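Galactan 1,3-beta-galactosidase (Phanerochaete chrysosporium, PDB 7BYX) probably catalyses the exo-type release of galactose from beta-1,3-galactan, pairing a family 43 glycosidase propeller with a calcium-containing, galactose-binding module. Local coordinates at residues A[55-60]-A[290-295]; A[129-134]-A[152-157]; A[344-349]-A[399-404]; A[357-362]-A[393-398]. The protein carries 1 engineered substitution. All blocks are in the same frame, centred on the assembly; numbering follows the deposited sequence. Where two conformers were deposited one is given.

How the contacts relate
Contacts 1 and 2 belong to the propeller side of the enzyme, contacts 3 and 4 to the carbohydrate-binding module. Contact 1 is a surface contact of small apolar side chains and a bridging water, and contact 2 is partly buried and mixes apolar packing with a serine bond and a charged network. Contact 4 is buried: four backbone hydrogen bonds join strands 351-360 and 392-401, over a hydrophobic face. Contact 3 shares strand 392-401 but catches it where it leaves that sheet, at a partly buried edge with one firm and one weak backbone bond. Contacts 2 and 3 lie farthest apart, with centres about 54 Å from each other.

Contact 1 (A[55-60]-A[290-295]); sequences DLVNWS and WSVNVQ. With NAG (2-acetamido-2-deoxy-beta-D-glucopyranose), chain E.
Leu56 and Val294 are set roughly perpendicular, CD1 of Leu56 lying 3.9 Å from CG2 of Val294. The valine works with both branches: CG2 stands anti to the backbone N, while CG1, held between N and the carbonyl carbon (chi1 60°), rests against the backbone of Asp55, 4.1 Å from its CA. Val292 has the same rotamer, which turns its CG1 toward Val57, and the two valines lie antiparallel, side by side, with their CG1 atoms 4.1 Å apart. Residues 55-60 link the last two strands of the first blade of the five-bladed GH43 propeller, whereas strand 290-293 pairs with 298-301 after the final blade; Phe31 and Ile254 also pack on this seam. An alanine at Val294 would remove CG1 and CG2 and would probably open a gap beside Leu56 CD1 and the Asp55 backbone. A water spans the segments, donating to Asp55 O and Val292 O and accepting from Val294 N (2.9 Å). Asp55 OD1 accepts from Val57 N above the carboxylate plane, an Asx turn, and from Asn58 N, 2.9 Å away on its syn side, completing an Asx motif. Asn58 ND2 carries the N-linked sugar.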
loop_
_atom_site.group_PDB
_atom_site.type_symbol
_atom_site.label_atom_id
_atom_site.label_comp_id
_atom_site.label_asym_id
_atom_site.label_seq_id
_atom_site.Cartn_x
_atom_site.Cartn_y
_atom_site.Cartn_z
ATOM N N ASP A 55 -2.914 8.270 16.344
ATOM C CA ASP A 55 -3.158 9.247 15.288
ATOM C C ASP A 55 -2.894 8.709 13.885
ATOM O O ASP A 55 -2.899 9.500 12.932
ATOM C CB ASP A 55 -2.299 10.493 15.540
ATOM C CG ASP A 55 -0.774 10.221 15.449
ATOM O OD1 ASP A 55 -0.305 9.078 15.201
ATOM O OD2 ASP A 55 -0.024 11.201 15.611
ATOM N N LEU A 56 -2.652 7.410 13.725
ATOM C CA LEU A 56 -2.408 6.723 12.457
ATOM C C LEU A 56 -1.070 7.054 11.831
ATOM O O LEU A 56 -0.841 6.663 10.683
ATOM C CB LEU A 56 -3.486 7.011 11.402
ATOM C CG LEU A 56 -4.812 6.270 11.424
ATOM C CD1 LEU A 56 -5.478 6.417 10.066
ATOM C CD2 LEU A 56 -4.664 4.803 11.796
ATOM N N VAL A 57 -0.180 7.777 12.512
ATOM C CA VAL A 57 1.046 8.177 11.819
ATOM C C VAL A 57 2.276 7.930 12.681
ATOM O O VAL A 57 3.367 7.695 12.159
ATOM C CB VAL A 57 0.991 9.646 11.348
ATOM C CG1 VAL A 57 -0.115 9.837 10.344
ATOM C CG2 VAL A 57 0.793 10.572 12.508
ATOM N N ASN A 58 2.106 7.937 13.992
ATOM C CA ASN A 58 3.207 7.757 14.940
ATOM C C ASN A 58 3.038 6.412 15.668
ATOM O O ASN A 58 2.363 6.324 16.691
ATOM C CB ASN A 58 3.226 8.957 15.883
ATOM C CG ASN A 58 4.480 9.041 16.709
ATOM O OD1 ASN A 58 5.536 8.527 16.335
ATOM N ND2 ASN A 58 4.371 9.697 17.853
ATOM N N TRP A 59 3.668 5.367 15.126
ATOM C CA TRP A 59 3.438 3.974 15.513
ATOM C C TRP A 59 4.529 3.477 16.463
ATOM O O TRP A 59 5.717 3.699 16.218
ATOM C CB TRP A 59 3.389 3.067 14.270
ATOM C CG TRP A 59 2.271 3.429 13.329
ATOM C CD1 TRP A 59 2.352 4.253 12.241
ATOM C CD2 TRP A 59 0.897 3.016 13.420
ATOM N NE1 TRP A 59 1.115 4.380 11.649
ATOM C CE2 TRP A 59 0.207 3.624 12.346
ATOM C CE3 TRP A 59 0.181 2.190 14.307
ATOM C CZ2 TRP A 59 -1.166 3.435 12.131
ATOM C CZ3 TRP A 59 -1.192 2.004 14.094
ATOM C CH2 TRP A 59 -1.843 2.623 13.011
ATOM N N SER A 60 4.119 2.808 17.538
ATOM C CA SER A 60 5.015 2.096 18.438
ATOM C C SER A 60 4.821 0.601 18.253
ATOM O O SER A 60 3.685 0.124 18.166
ATOM C CB SER A 60 4.773 2.480 19.898
ATOM O OG SER A 60 4.520 3.859 20.008
ATOM N N TRP A 290 0.585 14.192 2.769
ATOM C CA TRP A 290 -0.695 14.634 3.303
ATOM C C TRP A 290 -0.760 14.335 4.790
ATOM O O TRP A 290 0.082 13.629 5.341
ATOM C CB TRP A 290 -1.877 13.992 2.564
ATOM C CG TRP A 290 -1.919 12.510 2.586
ATOM C CD1 TRP A 290 -1.165 11.665 1.826
ATOM C CD2 TRP A 290 -2.804 11.679 3.356
ATOM N NE1 TRP A 290 -1.517 10.359 2.080
ATOM C CE2 TRP A 290 -2.515 10.338 3.019
ATOM C CE3 TRP A 290 -3.818 11.939 4.290
ATOM C CZ2 TRP A 290 -3.194 9.254 3.588
ATOM C CZ3 TRP A 290 -4.492 10.859 4.858
ATOM C CH2 TRP A 290 -4.185 9.530 4.491
ATOM N N SER A 291 -1.771 14.891 5.444
ATOM C CA SER A 291 -1.964 14.647 6.865
ATOM C C SER A 291 -3.410 14.270 7.137
ATOM O O SER A 291 -4.301 14.492 6.318
ATOM C CB SER A 291 -1.569 15.846 7.722
ATOM O OG SER A 291 -2.029 17.039 7.146
ATOM N N VAL A 292 -3.629 13.685 8.308
ATOM C CA VAL A 292 -4.911 13.079 8.631
ATOM C C VAL A 292 -5.317 13.489 10.037
ATOM O O VAL A 292 -4.475 13.658 10.925
ATOM C CB VAL A 292 -4.855 11.541 8.476
ATOM C CG1 VAL A 292 -3.923 10.931 9.494
ATOM C CG2 VAL A 292 -6.242 10.937 8.559
ATOM N N ASN A 293 -6.613 13.698 10.219
ATOM C CA ASN A 293 -7.226 13.950 11.518
ATOM C C ASN A 293 -8.212 12.796 11.679
ATOM O O ASN A 293 -9.364 12.859 11.226
ATOM C CB ASN A 293 -7.880 15.322 11.542
ATOM C CG ASN A 293 -8.462 15.676 12.883
ATOM O OD1 ASN A 293 -8.674 14.818 13.746
ATOM N ND2 ASN A 293 -8.746 16.951 13.062
ATOM N N VAL A 294 -7.743 11.707 12.279
ATOM C CA VAL A 294 -8.512 10.473 12.182
ATOM C C VAL A 294 -9.743 10.499 13.085
ATOM O O VAL A 294 -10.744 9.831 12.779
ATOM C CB VAL A 294 -7.586 9.269 12.435
ATOM C CG1 VAL A 294 -6.954 9.326 13.822
ATOM C CG2 VAL A 294 -8.324 7.970 12.211
ATOM N N GLN A 295 -9.729 11.306 14.147
ATOM C CA GLN A 295 -10.922 11.452 14.980
ATOM C C GLN A 295 -12.008 12.235 14.252
ATOM O O GLN A 295 -13.183 11.850 14.269
ATOM C CB GLN A 295 -10.581 12.138 16.305
ATOM C CG GLN A 295 -9.511 11.438 17.156
ATOM C CD GLN A 295 -8.124 11.437 16.513
ATOM O OE1 GLN A 295 -7.405 10.442 16.587
ATOM N NE2 GLN A 295 -7.751 12.552 15.871
HETATM C C1 NAG E . 5.515 9.793 18.698
HETATM C C2 NAG E . 5.822 11.240 19.059
HETATM C C3 NAG E . 6.874 11.367 20.099
HETATM C C4 NAG E . 6.700 10.403 21.249
HETATM C C5 NAG E . 6.480 8.965 20.786
HETATM C C6 NAG E . 6.243 8.072 21.966
HETATM C C7 NAG E . 5.325 12.827 17.133
HETATM C C8 NAG E . 5.760 13.529 15.841
HETATM N N2 NAG E . 6.266 11.928 17.802
HETATM O O3 NAG E . 6.823 12.730 20.605
HETATM O O4 NAG E . 7.891 10.405 22.031
HETATM O O5 NAG E . 5.323 8.895 19.887
HETATM O O6 NAG E . 4.970 8.325 22.498
HETATM O O7 NAG E . 4.237 13.005 17.591
HETATM O O HOH W 1 -4.935 11.840 13.140
#

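Contact 2 (A[129-134]-A[152-157]); sequences KPLGAD and LLYASD. With NAG (2-acetamido-2-deoxy-beta-D-glucopyranose), chain F.
Pro130 packs with its CG 3.7 Å from Tyr154 CE2 and 4.1 Å from Leu152 CD2, at the join between the second and third blades of the GH43 propeller: residues 129-134 lead from one to the other, and strand 150-156 is the third blade's second, its Ala155 beside the galactose-binding Asp137. Pro130 is set roughly perpendicular to Leu152 but lies antiparallel to the tyrosine side chain. Two overlapping turns follow (Gly132 N to Lys129 O, Ala133 N to Pro130 O), and Leu131 only skirts Tyr154. Ala133 sets its CB 3.5 Å from Ser156 OG. Asp134 contributes the largest share. Its carbonyl O lies at the edge of the Tyr154 ring and accepts from Ser156 OG at 2.8 Å, the hydroxyl having swung anti to its own N (chi1 -174°); Lys163 NZ is also bonded to this hydroxyl. Lys129 NZ forms a salt bridge to Asp134 OD1 (3.0 Å), from the anti side and tilted out of the carboxylate plane; Arg136 makes a second to OD2. A leucine in place of Asp134 is likely to leave Lys129 and Arg136 without this shared carboxylate. A water links the segments too, accepting from Asp134 N and donating to Asp157 OD1, 2.7 Å away.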
loop_
_atom_site.group_PDB
_atom_site.type_symbol
_atom_site.label_atom_id
_atom_site.label_comp_id
_atom_site.label_asym_id
_atom_site.label_seq_id
_atom_site.Cartn_x
_atom_site.Cartn_y
_atom_site.Cartn_z
ATOM N N LYS A 129 -9.698 -25.090 4.456
ATOM C CA LYS A 129 -10.273 -24.582 3.216
ATOM C C LYS A 129 -11.730 -24.211 3.441
ATOM O O LYS A 129 -12.534 -25.097 3.749
ATOM C CB LYS A 129 -10.168 -25.619 2.115
ATOM C CG LYS A 129 -8.746 -25.937 1.732
ATOM C CD LYS A 129 -8.680 -27.033 0.709
ATOM C CE LYS A 129 -8.787 -26.477 -0.695
ATOM N NZ LYS A 129 -7.473 -25.950 -1.127
ATOM N N PRO A 130 -12.118 -22.938 3.286
ATOM C CA PRO A 130 -13.484 -22.517 3.646
ATOM C C PRO A 130 -14.514 -23.120 2.708
ATOM O O PRO A 130 -14.406 -22.993 1.483
ATOM C CB PRO A 130 -13.437 -20.990 3.513
ATOM C CG PRO A 130 -12.371 -20.740 2.544
ATOM C CD PRO A 130 -11.336 -21.820 2.730
ATOM N N LEU A 131 -15.502 -23.798 3.298
ATOM C CA LEU A 131 -16.521 -24.550 2.554
ATOM C C LEU A 131 -15.888 -25.556 1.582
ATOM O O LEU A 131 -16.497 -25.918 0.565
ATOM C CB LEU A 131 -17.479 -23.612 1.800
ATOM C CG LEU A 131 -18.244 -22.551 2.598
ATOM C CD1 LEU A 131 -19.123 -21.686 1.689
ATOM C CD2 LEU A 131 -19.090 -23.198 3.683
ATOM N N GLY A 132 -14.663 -25.997 1.863
ATOM C CA GLY A 132 -13.983 -26.942 0.998
ATOM C C GLY A 132 -13.334 -26.365 -0.244
ATOM O O GLY A 132 -12.793 -27.134 -1.044
ATOM N N ALA A 133 -13.340 -25.045 -0.432
ATOM C CA ALA A 133 -12.783 -24.427 -1.628
ATOM C C ALA A 133 -11.520 -23.632 -1.302
ATOM O O ALA A 133 -11.260 -23.289 -0.151
ATOM C CB ALA A 133 -13.816 -23.515 -2.294
ATOM N N ASP A 134 -10.744 -23.338 -2.344
ATOM C CA ASP A 134 -9.523 -22.545 -2.217
ATOM C C ASP A 134 -9.780 -21.193 -1.563
ATOM O O ASP A 134 -10.822 -20.560 -1.757
ATOM C CB ASP A 134 -8.909 -22.260 -3.585
ATOM C CG ASP A 134 -8.223 -23.453 -4.201
ATOM O OD1 ASP A 134 -8.253 -24.554 -3.615
ATOM O OD2 ASP A 134 -7.638 -23.265 -5.293
ATOM N N LEU A 152 -16.035 -13.304 4.950
ATOM C CA LEU A 152 -14.749 -13.545 4.332
ATOM C C LEU A 152 -14.846 -13.152 2.860
ATOM O O LEU A 152 -15.835 -13.467 2.187
ATOM C CB LEU A 152 -14.353 -15.011 4.489
ATOM C CG LEU A 152 -12.998 -15.416 3.923
ATOM C CD1 LEU A 152 -11.862 -14.805 4.749
ATOM C CD2 LEU A 152 -12.916 -16.928 3.879
ATOM N N LEU A 153 -13.853 -12.411 2.386
ATOM C CA LEU A 153 -13.733 -12.021 0.987
ATOM C C LEU A 153 -12.454 -12.659 0.495
ATOM O O LEU A 153 -11.405 -12.460 1.112
ATOM C CB LEU A 153 -13.688 -10.499 0.828
ATOM C CG LEU A 153 -14.299 -9.694 1.979
ATOM C CD1 LEU A 153 -13.892 -8.209 1.912
ATOM C CD2 LEU A 153 -15.800 -9.839 1.959
ATOM N N TYR A 154 -12.538 -13.473 -0.560
ATOM C CA TYR A 154 -11.376 -14.304 -0.847
ATOM C C TYR A 154 -11.342 -14.736 -2.304
ATOM O O TYR A 154 -12.383 -14.978 -2.927
ATOM C CB TYR A 154 -11.315 -15.541 0.077
ATOM C CG TYR A 154 -12.544 -16.416 0.132
ATOM C CD1 TYR A 154 -13.765 -15.931 0.611
ATOM C CD2 TYR A 154 -12.486 -17.746 -0.268
ATOM C CE1 TYR A 154 -14.898 -16.751 0.677
ATOM C CE2 TYR A 154 -13.611 -18.578 -0.197
ATOM C CZ TYR A 154 -14.808 -18.077 0.276
ATOM O OH TYR A 154 -15.924 -18.901 0.335
ATOM N N ALA A 155 -10.126 -14.803 -2.831
ATOM C CA ALA A 155 -9.864 -15.378 -4.141
ATOM C C ALA A 155 -9.896 -16.891 -4.005
ATOM O O ALA A 155 -9.138 -17.464 -3.214
ATOM C CB ALA A 155 -8.510 -14.913 -4.669
ATOM N N SER A 156 -10.788 -17.534 -4.747
ATOM C CA SER A 156 -11.007 -18.966 -4.656
ATOM C C SER A 156 -10.799 -19.598 -6.035
ATOM O O SER A 156 -10.485 -18.916 -7.015
ATOM C CB SER A 156 -12.400 -19.242 -4.098
ATOM O OG SER A 156 -12.616 -20.615 -3.855
ATOM N N ASP A 157 -10.942 -20.924 -6.088
ATOM C CA ASP A 157 -10.804 -21.709 -7.312
ATOM C C ASP A 157 -9.616 -21.258 -8.163
ATOM O O ASP A 157 -9.797 -20.672 -9.236
ATOM C CB ASP A 157 -12.120 -21.644 -8.094
ATOM C CG ASP A 157 -13.325 -22.102 -7.255
ATOM O OD1 ASP A 157 -13.187 -23.066 -6.456
ATOM O OD2 ASP A 157 -14.419 -21.506 -7.385
HETATM C C1 NAG F . -11.166 -29.135 8.944
HETATM C C2 NAG F . -10.452 -29.691 7.731
HETATM C C3 NAG F . -10.159 -31.131 7.949
HETATM C C4 NAG F . -9.272 -31.254 9.161
HETATM C C5 NAG F . -10.054 -30.789 10.402
HETATM C C6 NAG F . -9.241 -30.893 11.660
HETATM C C7 NAG F . -10.964 -28.579 5.429
HETATM C C8 NAG F . -11.980 -28.384 4.294
HETATM N N2 NAG F . -11.355 -29.439 6.564
HETATM O O3 NAG F . -9.523 -31.716 6.773
HETATM O O4 NAG F . -8.754 -32.586 9.315
HETATM O O5 NAG F . -10.468 -29.385 10.252
HETATM O O6 NAG F . -9.644 -29.882 12.552
HETATM O O7 NAG F . -9.885 -28.046 5.357
HETATM O O HOH W 2 -11.227 -24.305 -5.116
#

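Contact 3 (A[344-349]-A[399-404]); sequences NNVQSN and LNLNSG
With its OG anti to the backbone N (chi1 -168°), Ser348 lays its hydroxyl against Leu401, whose CG is turned anti to its own carbonyl carbon and whose CB lies 3.7 Å from Ser348 OG. The hydroxyl accepts from Gly350 N, and its flank lies against Leu401 CB in van der Waals contact. In the backbone, Ser348 and Gly404 form an antiparallel hydrogen-bonded pair: Gly404 N reaches Ser348 O at 2.8 Å, whereas the return bond from Ser348 N to Gly404 O is weak. Here the chain passes from strand 392-401 in one sheet of the module's beta-sandwich to strand 404-410 in the other, alongside 340-348. Gly404 has backbone angles (95°, -149°) at which a CB would strike the preceding carbonyl. Gln347 bends back over this glycine, its NE2 3.7 Å from Gly404 CA and hydrogen-bonded to Glu405. Each carbonyl of the pair also receives a CA-H, Ser403 CA at Ser348 O and Gln347 CA at Gly404 O. The polar part is thus backbone to backbone, and probably depends little on side-chain polarity.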
loop_
_atom_site.group_PDB
_atom_site.type_symbol
_atom_site.label_atom_id
_atom_site.label_comp_id
_atom_site.label_asym_id
_atom_site.label_seq_id
_atom_site.Cartn_x
_atom_site.Cartn_y
_atom_site.Cartn_z
ATOM N N ASN A 344 17.484 25.012 -10.777
ATOM C CA ASN A 344 17.974 26.167 -10.039
ATOM C C ASN A 344 16.825 26.960 -9.444
ATOM O O ASN A 344 15.658 26.776 -9.798
ATOM C CB ASN A 344 18.829 27.064 -10.930
ATOM C CG ASN A 344 20.137 26.424 -11.284
ATOM O OD1 ASN A 344 20.943 26.115 -10.403
ATOM N ND2 ASN A 344 20.359 26.202 -12.576
ATOM N N ASN A 345 17.178 27.840 -8.505
ATOM C CA ASN A 345 16.224 28.757 -7.876
ATOM C C ASN A 345 15.096 28.019 -7.164
ATOM O O ASN A 345 13.949 28.456 -7.164
ATOM C CB ASN A 345 15.671 29.759 -8.890
ATOM C CG ASN A 345 16.763 30.648 -9.461
ATOM O OD1 ASN A 345 17.394 31.414 -8.725
ATOM N ND2 ASN A 345 17.019 30.525 -10.764
ATOM N N VAL A 346 15.432 26.899 -6.534
ATOM C CA VAL A 346 14.498 26.224 -5.639
ATOM C C VAL A 346 14.477 27.014 -4.334
ATOM O O VAL A 346 15.489 27.099 -3.635
ATOM C CB VAL A 346 14.905 24.767 -5.406
ATOM C CG1 VAL A 346 13.986 24.097 -4.382
ATOM C CG2 VAL A 346 14.938 24.034 -6.729
ATOM N N GLN A 347 13.332 27.604 -4.014
ATOM C CA GLN A 347 13.216 28.482 -2.859
ATOM C C GLN A 347 12.930 27.678 -1.600
ATOM O O GLN A 347 12.258 26.641 -1.637
ATOM C CB GLN A 347 12.112 29.518 -3.071
ATOM C CG GLN A 347 12.646 30.916 -3.332
ATOM C CD GLN A 347 13.044 31.634 -2.042
ATOM O OE1 GLN A 347 12.476 31.378 -0.977
ATOM N NE2 GLN A 347 14.015 32.540 -2.137
ATOM N N SER A 348 13.435 28.172 -0.475
ATOM C CA SER A 348 13.205 27.469 0.776
ATOM C C SER A 348 13.380 28.421 1.950
ATOM O O SER A 348 14.104 29.419 1.860
ATOM C CB SER A 348 14.143 26.266 0.911
ATOM O OG SER A 348 13.725 25.449 1.986
ATOM N N ASN A 349 12.676 28.117 3.037
ATOM C CA ASN A 349 12.898 28.763 4.323
ATOM C C ASN A 349 14.018 28.092 5.108
ATOM O O ASN A 349 14.338 28.545 6.211
ATOM C CB ASN A 349 11.610 28.759 5.166
ATOM C CG ASN A 349 11.181 27.341 5.571
ATOM O OD1 ASN A 349 11.579 26.365 4.946
ATOM N ND2 ASN A 349 10.362 27.230 6.619
ATOM N N LEU A 399 15.275 16.217 1.560
ATOM C CA LEU A 399 16.480 16.991 1.320
ATOM C C LEU A 399 16.550 18.166 2.280
ATOM O O LEU A 399 15.528 18.784 2.599
ATOM C CB LEU A 399 16.532 17.505 -0.110
ATOM C CG LEU A 399 16.385 16.497 -1.236
ATOM C CD1 LEU A 399 16.292 17.259 -2.550
ATOM C CD2 LEU A 399 17.559 15.507 -1.245
ATOM N N ASN A 400 17.763 18.469 2.737
ATOM C CA ASN A 400 18.028 19.676 3.516
ATOM C C ASN A 400 18.352 20.811 2.561
ATOM O O ASN A 400 19.268 20.693 1.743
ATOM C CB ASN A 400 19.185 19.474 4.492
ATOM C CG ASN A 400 19.128 18.137 5.172
ATOM O OD1 ASN A 400 18.471 17.988 6.200
ATOM N ND2 ASN A 400 19.797 17.142 4.593
ATOM N N LEU A 401 17.605 21.899 2.667
ATOM C CA LEU A 401 17.813 23.064 1.833
ATOM C C LEU A 401 18.163 24.259 2.710
ATOM O O LEU A 401 17.788 24.319 3.885
ATOM C CB LEU A 401 16.568 23.362 0.992
ATOM C CG LEU A 401 15.974 22.153 0.258
ATOM C CD1 LEU A 401 14.620 22.494 -0.375
ATOM C CD2 LEU A 401 16.934 21.608 -0.794
ATOM N N ASN A 402 18.899 25.204 2.131
ATOM C CA ASN A 402 19.167 26.474 2.780
ATOM C C ASN A 402 18.049 27.462 2.524
ATOM O O ASN A 402 17.397 27.436 1.476
ATOM C CB ASN A 402 20.481 27.060 2.280
ATOM C CG ASN A 402 21.619 26.122 2.504
ATOM O OD1 ASN A 402 21.670 25.451 3.538
ATOM N ND2 ASN A 402 22.521 26.028 1.537
ATOM N N SER A 403 17.826 28.324 3.507
ATOM C CA SER A 403 17.087 29.561 3.300
ATOM C C SER A 403 17.527 30.238 2.003
ATOM O O SER A 403 18.724 30.333 1.715
ATOM C CB SER A 403 17.321 30.487 4.496
ATOM O OG SER A 403 16.307 31.464 4.576
ATOM N N GLY A 404 16.552 30.667 1.199
ATOM C CA GLY A 404 16.846 31.318 -0.066
ATOM C C GLY A 404 16.839 30.384 -1.261
ATOM O O GLY A 404 16.096 29.405 -1.272
#

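Contact 4 (A[357-362]-A[393-398]); sequences LYFANG and ISVPVK. With GAL (beta-D-galactopyranose), chain H.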
loop_
_atom_site.group_PDB
_atom_site.type_symbol
_atom_site.label_atom_id
_atom_site.label_comp_id
_atom_site.label_asym_id
_atom_site.label_seq_id
_atom_site.Cartn_x
_atom_site.Cartn_y
_atom_site.Cartn_z
ATOM N N LEU A 357 9.904 13.218 -6.632
ATOM C CA LEU A 357 10.547 13.082 -7.938
ATOM C C LEU A 357 9.559 12.388 -8.869
ATOM O O LEU A 357 9.223 11.225 -8.655
ATOM C CB LEU A 357 11.838 12.267 -7.815
ATOM C CG LEU A 357 13.172 12.943 -7.456
ATOM C CD1 LEU A 357 12.975 14.069 -6.449
ATOM C CD2 LEU A 357 14.259 11.948 -6.983
ATOM N N TYR A 358 9.083 13.106 -9.881
ATOM C CA TYR A 358 8.177 12.570 -10.893
ATOM C C TYR A 358 8.998 12.076 -12.087
ATOM O O TYR A 358 9.744 12.850 -12.687
ATOM C CB TYR A 358 7.164 13.637 -11.325
ATOM C CG TYR A 358 6.061 13.814 -10.312
ATOM C CD1 TYR A 358 6.324 14.382 -9.071
ATOM C CD2 TYR A 358 4.774 13.371 -10.572
ATOM C CE1 TYR A 358 5.348 14.520 -8.129
ATOM C CE2 TYR A 358 3.785 13.511 -9.636
ATOM C CZ TYR A 358 4.088 14.081 -8.406
ATOM O OH TYR A 358 3.132 14.220 -7.447
ATOM N N PHE A 359 8.850 10.797 -12.445
ATOM C CA PHE A 359 9.740 10.205 -13.432
ATOM C C PHE A 359 9.009 9.125 -14.215
ATOM O O PHE A 359 8.065 8.514 -13.706
ATOM C CB PHE A 359 10.977 9.595 -12.760
ATOM C CG PHE A 359 10.647 8.413 -11.896
ATOM C CD1 PHE A 359 10.589 7.127 -12.440
ATOM C CD2 PHE A 359 10.342 8.587 -10.554
ATOM C CE1 PHE A 359 10.263 6.040 -11.650
ATOM C CE2 PHE A 359 10.002 7.509 -9.763
ATOM C CZ PHE A 359 9.966 6.235 -10.310
ATOM N N ALA A 360 9.472 8.880 -15.448
ATOM C CA ALA A 360 9.121 7.691 -16.219
ATOM C C ALA A 360 10.309 6.729 -16.308
ATOM O O ALA A 360 11.453 7.152 -16.508
ATOM C CB ALA A 360 8.677 8.065 -17.629
ATOM N N ASN A 361 10.030 5.429 -16.184
ATOM C CA ASN A 361 11.039 4.372 -16.315
ATOM C C ASN A 361 10.362 3.209 -17.030
ATOM O O ASN A 361 9.673 2.411 -16.395
ATOM C CB ASN A 361 11.595 3.931 -14.957
ATOM C CG ASN A 361 12.439 2.645 -15.039
ATOM O OD1 ASN A 361 12.874 2.237 -16.117
ATOM N ND2 ASN A 361 12.668 2.006 -13.888
ATOM N N GLY A 362 10.587 3.097 -18.335
ATOM C CA GLY A 362 9.955 2.036 -19.092
ATOM C C GLY A 362 10.611 0.669 -19.027
ATOM O O GLY A 362 10.109 -0.262 -19.663
ATOM N N ILE A 393 5.260 8.218 -12.425
ATOM C CA ILE A 393 4.920 8.080 -11.014
ATOM C C ILE A 393 5.931 8.887 -10.203
ATOM O O ILE A 393 6.903 9.402 -10.746
ATOM C CB ILE A 393 4.907 6.603 -10.560
ATOM C CG1 ILE A 393 6.322 6.001 -10.669
ATOM C CG2 ILE A 393 3.841 5.807 -11.361
ATOM C CD1 ILE A 393 6.434 4.536 -10.285
ATOM N N SER A 394 5.722 8.964 -8.890
ATOM C CA SER A 394 6.604 9.743 -8.028
ATOM C C SER A 394 7.098 8.923 -6.839
ATOM O O SER A 394 6.365 8.090 -6.301
ATOM C CB SER A 394 5.911 11.008 -7.504
ATOM O OG SER A 394 4.853 10.659 -6.641
ATOM N N VAL A 395 8.348 9.170 -6.449
ATOM C CA VAL A 395 8.946 8.662 -5.216
ATOM C C VAL A 395 9.473 9.843 -4.405
ATOM O O VAL A 395 9.935 10.837 -4.984
ATOM C CB VAL A 395 10.071 7.655 -5.503
ATOM C CG1 VAL A 395 9.504 6.336 -6.018
ATOM C CG2 VAL A 395 11.079 8.234 -6.480
ATOM N N PRO A 396 9.422 9.790 -3.078
ATOM C CA PRO A 396 9.873 10.926 -2.270
ATOM C C PRO A 396 11.321 10.802 -1.812
ATOM O O PRO A 396 11.878 9.712 -1.670
ATOM C CB PRO A 396 8.927 10.857 -1.065
ATOM C CG PRO A 396 8.782 9.302 -0.858
ATOM C CD PRO A 396 8.859 8.699 -2.252
ATOM N N VAL A 397 11.929 11.959 -1.565
ATOM C CA VAL A 397 13.246 12.040 -0.953
ATOM C C VAL A 397 13.270 13.274 -0.062
ATOM O O VAL A 397 12.681 14.310 -0.390
ATOM C CB VAL A 397 14.379 12.065 -2.008
ATOM C CG1 VAL A 397 14.266 13.271 -2.904
ATOM C CG2 VAL A 397 15.768 11.996 -1.336
ATOM N N LYS A 398 13.922 13.148 1.087
ATOM C CA LYS A 398 13.991 14.214 2.075
ATOM C C LYS A 398 15.325 14.941 1.926
ATOM O O LYS A 398 16.386 14.342 2.120
ATOM C CB LYS A 398 13.834 13.641 3.478
ATOM C CG LYS A 398 13.768 14.674 4.552
ATOM C CD LYS A 398 12.360 15.197 4.698
ATOM C CE LYS A 398 12.026 15.422 6.178
ATOM N NZ LYS A 398 12.414 14.195 6.956
HETATM C C1 GAL H . 11.146 3.074 -23.690
HETATM C C2 GAL H . 11.989 3.982 -22.813
HETATM C C3 GAL H . 13.386 3.487 -22.747
HETATM C C4 GAL H . 13.467 2.054 -22.306
HETATM C C5 GAL H . 12.564 1.163 -23.133
HETATM C C6 GAL H . 12.518 -0.208 -22.506
HETATM O O2 GAL H . 11.921 5.342 -23.347
HETATM O O3 GAL H . 14.150 4.310 -21.833
HETATM O O4 GAL H . 12.984 1.921 -20.963
HETATM O O5 GAL H . 11.194 1.680 -23.162
HETATM O O6 GAL H . 11.631 -0.984 -23.255
#
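Phe359, Ile393 and Val395 form the tight part of this contact. Phe359 CG sits between the backbone N and the carbonyl carbon (chi1 67°), which swings the ring back across the neighbouring strand: CE2 comes 3.5 Å from Val395 CG2 and CZ 3.7 Å from Ile393 CG1. Leu357 extends the same face, with CD1 3.9 Å from Val397 CG1. Four backbone bonds stitch the antiparallel strands, the straightest from Leu357 N to Val395 O (2.9 Å, 175° at the hydrogen). The other face is less densely apolar and lies partly exposed at Tyr358. There Tyr358 covers Ser394, whose CB stands 3.6 Å from the ring centroid in a CH-pi contact almost along the normal. Tyr358 OH and Ser394 OG are hydrogen-bonded to OD2 and OD1 of Asp288, tying this face to the interdomain segment. Beyond Ala360, residues 361-362 part from strand 392-401 and run to the bound sugar, Gly362 C lying 3.3 Å from galactose O4; Asp363 is hydrogen-bonded to the same galactose. In the module's beta-sandwich, strand 351-360 runs between 392-401 and the calcium-site strand 420-426, and the Leu357, Phe359 and Val395 face packs onto strands 367-373 and 379-383 of the opposing sheet.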